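Local coordinates for protein glutamate--LysW ligase ArgX (Sulfolobus tokodaii, PDB 3VPC) that probably joins glutamate, at the expense of ATP and with magnesium, to the C-terminal glutamate of the carrier protein LysW in arginine biosynthesis, at residues A[101-106]-A[166-171]; A[174-179]-A[237-242]; A[39-44]-A[68-73]. All coordinates share one frame; numbering follows the deposited sequence. Where two conformers were deposited one is given.

Contact 1: residues A[101-106]-A[166-171]; sequences IPDSII and VQEYIQ. With ADP (adenosine-5'-diphosphate), chain E.
Gln167 and Ser104 face each other as a non-hydrogen-bonded pair of an antiparallel ladder in a RimK-type ATP-grasp domain. Strand 104-107, outermost of its sheet within the chain but continued by a strand of the second subunit, here meets strand 164-168, which runs on into the adenine-binding segment. The adjoining pair, Ile105 and Val166, is hydrogen-bonded in both directions. The Gln167 side chain can be followed outward. Its CB lies 3.5 Å from Asp103 O, and CG passes equally near Ser104 OG. With CG anti to the carbonyl carbon (chi1 -56°) and the chain extended beyond it, the amide travels alongside Pro102, whose CB touches CD and NE2. There the two ends divide: Gln167 NE2 donates to Ser104 OG (3.0 Å), while Gln167 OE1 accepts from ADP N6 at 2.9 Å and also from Lys127. Ser104 OG spends its proton on Pro102 O and so accepts from NE2; with the two donors at OE1 this sets which way round the amide lies. A leucine in place of Gln167 would probably leave ADP N6 without one of its two acceptors here and Ser104 OG without its amide donor. Glu168 O is the other acceptor, and Ile170 N donates to ADP N1. The carboxylates of Asp103 and Glu168 stack with planes 11° apart, a like-charge approach that Lys244 bridges; Glu168 OE2 also receives Asp103 N at 2.8 Å, on its anti side and 24° out of the carboxylate plane.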
# COMPACT_ATOMS: atom_id res chain seq x y z
N ILE A 101 21.21 -13.00 -20.83
CA ILE A 101 20.50 -12.61 -19.62
C ILE A 101 20.10 -13.93 -18.93
O ILE A 101 20.21 -14.97 -19.56
CB ILE A 101 19.24 -11.75 -19.96
CG1 ILE A 101 18.25 -12.55 -20.82
CG2 ILE A 101 19.65 -10.41 -20.60
CD1 ILE A 101 16.86 -11.94 -20.87
N PRO A 102 19.70 -13.91 -17.63
CA PRO A 102 19.19 -15.15 -17.04
C PRO A 102 17.94 -15.55 -17.82
O PRO A 102 17.17 -14.67 -18.19
CB PRO A 102 18.79 -14.73 -15.61
CG PRO A 102 19.55 -13.46 -15.36
CD PRO A 102 19.67 -12.78 -16.68
N ASP A 103 17.77 -16.83 -18.09
CA ASP A 103 16.54 -17.31 -18.73
C ASP A 103 15.34 -16.81 -17.95
O ASP A 103 15.22 -17.06 -16.74
CB ASP A 103 16.53 -18.84 -18.83
CG ASP A 103 17.62 -19.40 -19.76
OD1 ASP A 103 18.12 -18.69 -20.68
OD2 ASP A 103 17.96 -20.59 -19.57
N SER A 104 14.46 -16.07 -18.62
CA SER A 104 13.39 -15.37 -17.91
C SER A 104 12.04 -15.56 -18.54
O SER A 104 11.93 -15.65 -19.75
CB SER A 104 13.65 -13.86 -17.84
OG SER A 104 14.83 -13.59 -17.14
N ILE A 105 11.03 -15.58 -17.68
CA ILE A 105 9.64 -15.63 -18.10
C ILE A 105 8.92 -14.55 -17.30
O ILE A 105 9.07 -14.46 -16.08
CB ILE A 105 8.97 -17.03 -17.83
CG1 ILE A 105 9.71 -18.17 -18.55
CG2 ILE A 105 7.52 -17.02 -18.29
CD1 ILE A 105 9.29 -19.58 -18.03
N ILE A 106 8.17 -13.71 -18.00
CA ILE A 106 7.41 -12.65 -17.38
C ILE A 106 5.97 -13.11 -17.08
O ILE A 106 5.29 -13.62 -17.98
CB ILE A 106 7.34 -11.41 -18.31
CG1 ILE A 106 8.75 -10.91 -18.67
CG2 ILE A 106 6.47 -10.32 -17.71
CD1 ILE A 106 9.81 -11.02 -17.55
N VAL A 166 10.43 -14.50 -13.66
CA VAL A 166 10.67 -15.87 -13.22
C VAL A 166 11.88 -16.40 -13.98
O VAL A 166 11.84 -16.57 -15.20
CB VAL A 166 9.41 -16.74 -13.46
CG1 VAL A 166 9.64 -18.19 -13.03
CG2 VAL A 166 8.22 -16.13 -12.74
N GLN A 167 12.96 -16.68 -13.25
CA GLN A 167 14.26 -16.95 -13.84
C GLN A 167 14.88 -18.27 -13.40
O GLN A 167 14.58 -18.79 -12.31
CB GLN A 167 15.25 -15.86 -13.43
CG GLN A 167 14.81 -14.47 -13.78
CD GLN A 167 15.92 -13.47 -13.63
OE1 GLN A 167 16.67 -13.50 -12.65
NE2 GLN A 167 16.05 -12.58 -14.61
N GLU A 168 15.75 -18.78 -14.26
CA GLU A 168 16.68 -19.82 -13.87
C GLU A 168 17.42 -19.34 -12.63
O GLU A 168 17.67 -18.14 -12.47
CB GLU A 168 17.68 -20.11 -14.98
CG GLU A 168 18.70 -18.95 -15.26
CD GLU A 168 19.70 -19.32 -16.32
OE1 GLU A 168 20.32 -20.41 -16.21
OE2 GLU A 168 19.87 -18.54 -17.27
N TYR A 169 17.74 -20.27 -11.74
CA TYR A 169 18.56 -19.98 -10.58
C TYR A 169 20.03 -20.23 -10.93
O TYR A 169 20.43 -21.38 -11.18
CB TYR A 169 18.12 -20.83 -9.38
CG TYR A 169 18.95 -20.60 -8.13
CD1 TYR A 169 19.38 -19.31 -7.80
CD2 TYR A 169 19.32 -21.66 -7.28
CE1 TYR A 169 20.14 -19.07 -6.66
CE2 TYR A 169 20.09 -21.43 -6.14
CZ TYR A 169 20.50 -20.13 -5.84
OH TYR A 169 21.24 -19.86 -4.71
N ILE A 170 20.82 -19.17 -10.96
CA ILE A 170 22.20 -19.27 -11.40
C ILE A 170 23.11 -19.44 -10.19
O ILE A 170 23.13 -18.62 -9.30
CB ILE A 170 22.66 -18.05 -12.23
CG1 ILE A 170 21.81 -17.93 -13.50
CG2 ILE A 170 24.14 -18.20 -12.60
CD1 ILE A 170 21.95 -16.62 -14.24
N GLN A 171 23.87 -20.52 -10.18
CA GLN A 171 24.77 -20.77 -9.06
C GLN A 171 25.97 -21.48 -9.59
O GLN A 171 25.89 -22.66 -9.96
CB GLN A 171 24.08 -21.52 -7.93
CG GLN A 171 23.32 -22.75 -8.34
CD GLN A 171 22.72 -23.46 -7.14
OE1 GLN A 171 23.13 -23.23 -6.00
NE2 GLN A 171 21.75 -24.32 -7.39
PB ADP E . 17.85 -5.86 -6.77
O1B ADP E . 17.63 -4.93 -7.96
O2B ADP E . 19.24 -5.77 -6.14
O3B ADP E . 16.78 -5.67 -5.72
PA ADP E . 18.77 -8.24 -8.16
O1A ADP E . 18.25 -8.94 -9.40
O2A ADP E . 20.06 -7.40 -8.25
O3A ADP E . 17.67 -7.38 -7.37
O5' ADP E . 19.20 -9.46 -7.22
C5' ADP E . 19.72 -9.31 -5.91
C4' ADP E . 20.67 -10.49 -5.72
O4' ADP E . 20.02 -11.75 -5.92
C3' ADP E . 21.77 -10.46 -6.76
O3' ADP E . 22.84 -9.74 -6.20
C2' ADP E . 22.17 -11.89 -6.93
O2' ADP E . 23.01 -12.26 -5.81
C1' ADP E . 20.86 -12.62 -6.68
N9 ADP E . 20.15 -13.02 -7.91
C8 ADP E . 19.23 -12.28 -8.58
N7 ADP E . 18.75 -12.98 -9.63
C5 ADP E . 19.36 -14.18 -9.64
C6 ADP E . 19.30 -15.40 -10.48
N6 ADP E . 18.47 -15.45 -11.55
N1 ADP E . 20.09 -16.45 -10.15
C2 ADP E . 20.92 -16.39 -9.08
N3 ADP E . 21.02 -15.32 -8.26
C4 ADP E . 20.27 -14.20 -8.49

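Contact 2: residues A[174-179]-A[237-242]; sequences GRDIRC and DILEHP. With ADP (adenosine-5'-diphosphate), chain E.
The guanidinium groups of Arg178 and Arg175 each meet a carboxylate, of Asp237 and Glu240, across this antiparallel ladder, both gripping side-on through NE and NH2. Arg178 and Asp237 lie side by side and nearly coplanar (planes 9° apart), the carboxylate at the guanidinium edge: Arg178 NE reaches Asp237 OD1 at 2.7 Å, and Arg178 NH2 reaches Asp237 OD2 at 2.8 Å. The bend of the Arg178 chain at chi3 (-61°) lays both nitrogens there. Glu240 also meets an edge, but its oxygens are tilted more than 20° from the guanidinium plane of Arg175, whose NH2 lies 2.8 Å from Glu240 OE2. A water links Arg175 O with Glu240 N and OE1. Ile177 CB lies 4.0 Å from Ile238 CB, and Ile177 CD1 rests against the side-chain carboxylate carbon, CD, of Glu240.

Asp237 is a magnesium ligand, so its grip by Arg178 is consistent with second-shell positioning. In the conformer given, Asp176 OD2 accepts from ADP O3' at 2.8 Å and pairs with Arg192, while Leu239 CD1 approaches the adenine.

Among the central strands of the five-stranded ATP-grasp sheet, 175-182 lies between 185-193 and 233-241, with Cys179 disulfide-bonded to Cys189; 245-252 flanks 233-241, and helix 216-229 packs on Ile238.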
# COMPACT_ATOMS: atom_id res chain seq x y z
N GLY A 174 29.36 -18.23 -6.80
CA GLY A 174 28.98 -17.69 -5.49
C GLY A 174 29.21 -16.20 -5.30
O GLY A 174 29.49 -15.76 -4.18
N ARG A 175 29.05 -15.42 -6.37
CA ARG A 175 29.29 -13.98 -6.31
C ARG A 175 28.58 -13.18 -7.41
O ARG A 175 28.18 -13.75 -8.43
CB ARG A 175 30.80 -13.73 -6.42
CG ARG A 175 31.38 -14.14 -7.76
CD ARG A 175 32.86 -14.45 -7.68
NE ARG A 175 33.48 -14.43 -9.00
CZ ARG A 175 34.79 -14.59 -9.23
NH1 ARG A 175 35.63 -14.80 -8.22
NH2 ARG A 175 35.25 -14.55 -10.47
N ASP A 176 28.46 -11.87 -7.16
CA ASP A 176 27.98 -10.89 -8.15
C ASP A 176 29.18 -10.13 -8.69
O ASP A 176 30.15 -9.87 -7.96
CB ASP A 176 27.02 -9.88 -7.51
CG ASP A 176 25.99 -9.33 -8.50
OD1 ASP A 176 26.29 -9.14 -9.70
OD2 ASP A 176 24.85 -9.06 -8.06
N ILE A 177 29.12 -9.76 -9.96
CA ILE A 177 30.14 -8.88 -10.52
C ILE A 177 29.46 -7.55 -10.82
O ILE A 177 28.39 -7.51 -11.43
CB ILE A 177 30.84 -9.47 -11.76
CG1 ILE A 177 31.64 -10.74 -11.39
CG2 ILE A 177 31.76 -8.42 -12.40
CD1 ILE A 177 32.22 -11.51 -12.59
N ARG A 178 30.06 -6.45 -10.36
CA ARG A 178 29.55 -5.14 -10.67
C ARG A 178 30.59 -4.34 -11.44
O ARG A 178 31.77 -4.27 -11.05
CB ARG A 178 29.12 -4.40 -9.39
CG ARG A 178 28.74 -2.93 -9.64
CD ARG A 178 27.92 -2.35 -8.52
NE ARG A 178 26.67 -3.08 -8.38
CZ ARG A 178 25.82 -2.96 -7.37
NH1 ARG A 178 26.08 -2.12 -6.37
NH2 ARG A 178 24.71 -3.69 -7.36
N CYS A 179 30.16 -3.74 -12.55
CA CYS A 179 31.04 -2.93 -13.37
C CYS A 179 30.47 -1.53 -13.52
O CYS A 179 29.25 -1.33 -13.33
CB CYS A 179 31.23 -3.59 -14.75
SG CYS A 179 31.70 -5.33 -14.71
N ASP A 237 25.42 -5.01 -13.42
CA ASP A 237 25.54 -6.21 -12.60
C ASP A 237 25.50 -7.47 -13.47
O ASP A 237 24.55 -7.66 -14.27
CB ASP A 237 24.44 -6.27 -11.51
CG ASP A 237 24.59 -5.18 -10.46
OD1 ASP A 237 25.62 -4.47 -10.44
OD2 ASP A 237 23.66 -5.01 -9.63
N ILE A 238 26.51 -8.31 -13.29
CA ILE A 238 26.76 -9.50 -14.09
C ILE A 238 26.77 -10.77 -13.22
O ILE A 238 27.30 -10.77 -12.12
CB ILE A 238 28.18 -9.41 -14.76
CG1 ILE A 238 28.24 -8.26 -15.78
CG2 ILE A 238 28.58 -10.75 -15.39
CD1 ILE A 238 27.50 -8.53 -17.05
N LEU A 239 26.20 -11.86 -13.73
CA LEU A 239 26.35 -13.14 -13.06
C LEU A 239 27.15 -14.08 -13.95
O LEU A 239 26.93 -14.14 -15.16
CB LEU A 239 25.00 -13.75 -12.67
CG LEU A 239 24.19 -12.88 -11.70
CD1 LEU A 239 22.75 -13.35 -11.62
CD2 LEU A 239 24.81 -12.85 -10.30
N GLU A 240 28.07 -14.81 -13.33
CA GLU A 240 28.75 -15.88 -14.04
C GLU A 240 27.80 -17.07 -14.20
O GLU A 240 27.05 -17.41 -13.28
CB GLU A 240 30.03 -16.29 -13.32
CG GLU A 240 31.07 -15.19 -13.32
CD GLU A 240 32.00 -15.23 -12.12
OE1 GLU A 240 31.52 -15.25 -10.97
OE2 GLU A 240 33.24 -15.21 -12.34
N HIS A 241 27.83 -17.67 -15.38
CA HIS A 241 26.92 -18.73 -15.76
C HIS A 241 27.73 -19.87 -16.36
O HIS A 241 28.57 -19.63 -17.22
CB HIS A 241 25.95 -18.22 -16.81
CG HIS A 241 24.85 -19.17 -17.14
ND1 HIS A 241 23.59 -19.07 -16.57
CD2 HIS A 241 24.80 -20.23 -17.97
CE1 HIS A 241 22.82 -20.03 -17.05
NE2 HIS A 241 23.53 -20.76 -17.89
N PRO A 242 27.47 -21.13 -15.93
CA PRO A 242 28.21 -22.31 -16.43
C PRO A 242 28.24 -22.47 -17.96
O PRO A 242 29.27 -22.86 -18.50
CB PRO A 242 27.49 -23.50 -15.76
CG PRO A 242 26.26 -22.92 -15.09
CD PRO A 242 26.56 -21.48 -14.83
PB ADP E . 17.85 -5.86 -6.77
O1B ADP E . 17.63 -4.93 -7.96
O2B ADP E . 19.24 -5.77 -6.14
O3B ADP E . 16.78 -5.67 -5.72
PA ADP E . 18.77 -8.24 -8.16
O1A ADP E . 18.25 -8.94 -9.40
O2A ADP E . 20.06 -7.40 -8.25
O3A ADP E . 17.67 -7.38 -7.37
O5' ADP E . 19.20 -9.46 -7.22
C5' ADP E . 19.72 -9.31 -5.91
C4' ADP E . 20.67 -10.49 -5.72
O4' ADP E . 20.02 -11.75 -5.92
C3' ADP E . 21.77 -10.46 -6.76
O3' ADP E . 22.84 -9.74 -6.20
C2' ADP E . 22.17 -11.89 -6.93
O2' ADP E . 23.01 -12.26 -5.81
C1' ADP E . 20.86 -12.62 -6.68
N9 ADP E . 20.15 -13.02 -7.91
C8 ADP E . 19.23 -12.28 -8.58
N7 ADP E . 18.75 -12.98 -9.63
C5 ADP E . 19.36 -14.18 -9.64
C6 ADP E . 19.30 -15.40 -10.48
N6 ADP E . 18.47 -15.45 -11.55
N1 ADP E . 20.09 -16.45 -10.15
C2 ADP E . 20.92 -16.39 -9.08
N3 ADP E . 21.02 -15.32 -8.26
C4 ADP E . 20.27 -14.20 -8.49
O HOH W 1 29.26 -13.94 -10.82

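Contact 3: residues A[39-44]-A[68-73]; sequences PFNKAL and EAAGVH
Phe40 and Ala69 open the apolar part of this contact, in which the loop between strands 38-39 and 49-52 of the preATP-grasp domain rests on the C-terminal end of helix 57-69. The methyl of Ala69 comes to the edge of the Phe40 ring, near its plane, with Ala69 CB 3.5 Å from Phe40 CD2 and 3.7 Å from CE2. Phe40 CG stands anti to the carbonyl carbon (chi1 -72°), an orientation that lets the ring reach back to the helix although its CB does not point there. Further along, Leu44 CB meets Ala70 CB at 3.9 Å. From the second subunit, Ile106 packs on Phe40 and the Tyr95 ring meets the Phe40 ring at about 30°.

Contacts between carbon and backbone oxygen form a second group. Asn41 O lies 3.5 Å from Ala70 CB and makes a long CA-H...O contact with Ala70 CA (3.6 Å). Val72 CG2, the branch anti to the carbonyl carbon, presses against Leu44 O at 3.2 Å.

At the helix end Gly71 N donates to Glu68 O at 2.9 Å; the positive phi of Gly71 (88°), together with two bonds back into the last turn, makes a Schellman motif that turns the chain into Val72 and strand 73-75.

Asn41 O is buried without a hydrogen-bond partner in the model; the two segments are held largely by apolar and carbon-oxygen contacts, and the small side chains of Ala69 and Ala70 are consistent with the close approach.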
# COMPACT_ATOMS: atom_id res chain seq x y z
N PRO A 39 10.23 24.16 -13.17
CA PRO A 39 9.29 24.68 -14.17
C PRO A 39 9.63 24.17 -15.57
O PRO A 39 10.78 23.85 -15.83
CB PRO A 39 9.54 26.18 -14.10
CG PRO A 39 11.02 26.27 -13.81
CD PRO A 39 11.29 25.13 -12.85
N PHE A 40 8.65 24.10 -16.46
CA PHE A 40 8.99 24.00 -17.89
C PHE A 40 9.41 25.37 -18.41
O PHE A 40 8.59 26.28 -18.47
CB PHE A 40 7.85 23.41 -18.74
CG PHE A 40 7.63 21.93 -18.51
CD1 PHE A 40 6.50 21.48 -17.84
CD2 PHE A 40 8.57 21.00 -18.95
CE1 PHE A 40 6.30 20.10 -17.60
CE2 PHE A 40 8.39 19.63 -18.73
CZ PHE A 40 7.24 19.17 -18.06
N ASN A 41 10.68 25.53 -18.78
CA ASN A 41 11.15 26.82 -19.30
C ASN A 41 12.21 26.75 -20.40
O ASN A 41 12.51 25.69 -20.96
CB ASN A 41 11.57 27.76 -18.15
CG ASN A 41 12.84 27.31 -17.44
OD1 ASN A 41 13.23 27.89 -16.43
ND2 ASN A 41 13.49 26.27 -17.97
N LYS A 42 12.77 27.90 -20.73
CA LYS A 42 13.85 27.94 -21.70
C LYS A 42 15.14 28.34 -20.98
O LYS A 42 16.23 28.08 -21.47
CB LYS A 42 13.49 28.85 -22.87
CG LYS A 42 12.38 28.24 -23.75
CD LYS A 42 11.62 29.28 -24.61
CE LYS A 42 12.32 29.59 -25.94
NZ LYS A 42 12.32 28.43 -26.91
N ALA A 43 14.98 28.90 -19.78
CA ALA A 43 16.09 29.38 -18.95
C ALA A 43 17.00 28.28 -18.40
O ALA A 43 18.21 28.49 -18.31
CB ALA A 43 15.56 30.25 -17.81
N LEU A 44 16.45 27.12 -18.03
CA LEU A 44 17.30 25.99 -17.59
C LEU A 44 18.27 25.59 -18.70
O LEU A 44 19.27 24.91 -18.44
CB LEU A 44 16.47 24.78 -17.15
CG LEU A 44 15.86 24.74 -15.74
CD1 LEU A 44 14.83 23.61 -15.64
CD2 LEU A 44 16.94 24.60 -14.65
N GLU A 68 15.48 18.04 -20.06
CA GLU A 68 15.45 17.74 -21.50
C GLU A 68 14.50 18.66 -22.23
O GLU A 68 14.80 19.09 -23.34
CB GLU A 68 15.10 16.27 -21.77
CG GLU A 68 16.19 15.30 -21.36
CD GLU A 68 15.70 13.85 -21.28
OE1 GLU A 68 16.53 12.93 -21.22
OE2 GLU A 68 14.48 13.62 -21.28
N ALA A 69 13.37 18.99 -21.59
CA ALA A 69 12.38 19.92 -22.14
C ALA A 69 12.96 21.29 -22.46
O ALA A 69 12.49 21.95 -23.41
CB ALA A 69 11.16 20.07 -21.18
N ALA A 70 13.95 21.70 -21.68
CA ALA A 70 14.68 22.97 -21.86
C ALA A 70 15.88 22.85 -22.80
O ALA A 70 16.64 23.81 -22.98
CB ALA A 70 15.15 23.49 -20.53
N GLY A 71 16.08 21.66 -23.36
CA GLY A 71 17.17 21.38 -24.31
C GLY A 71 18.49 20.95 -23.68
O GLY A 71 19.51 20.90 -24.37
N VAL A 72 18.47 20.66 -22.38
CA VAL A 72 19.68 20.33 -21.64
C VAL A 72 19.96 18.85 -21.84
O VAL A 72 19.06 18.01 -21.65
CB VAL A 72 19.50 20.61 -20.14
CG1 VAL A 72 20.69 20.11 -19.30
CG2 VAL A 72 19.26 22.10 -19.90
N HIS A 73 21.20 18.54 -22.19
CA HIS A 73 21.65 17.15 -22.22
C HIS A 73 21.81 16.55 -20.81
O HIS A 73 22.62 17.01 -20.01
CB HIS A 73 22.94 17.00 -23.02
CG HIS A 73 23.39 15.58 -23.13
ND1 HIS A 73 22.83 14.69 -24.03
CD2 HIS A 73 24.32 14.87 -22.44
CE1 HIS A 73 23.41 13.51 -23.90
NE2 HIS A 73 24.32 13.60 -22.94

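Contacts 1 and 2 belong to one nucleotide site: their centres are 13 Å apart, and both touch ADP, contact 1 at the adenine edge and contact 2 at the ribose hydroxyl and, through Leu239, the base. They also meet directly, Ile170 CD1 lying 4.3 Å from Leu239 CD1, and the four-stranded and five-stranded sheets of the ATP-grasp domain both contribute to the nucleotide site. Contact 3 stands apart in the preATP-grasp domain, its centre about 40 Å from that of contact 1 and about 39 Å from that of contact 2. Contacts 1 and 3 nevertheless share a subunit interface: Phe40 of contact 3 packs on Ile106 of the second subunit, and Ser104 of contact 1 on Phe40 of that subunit.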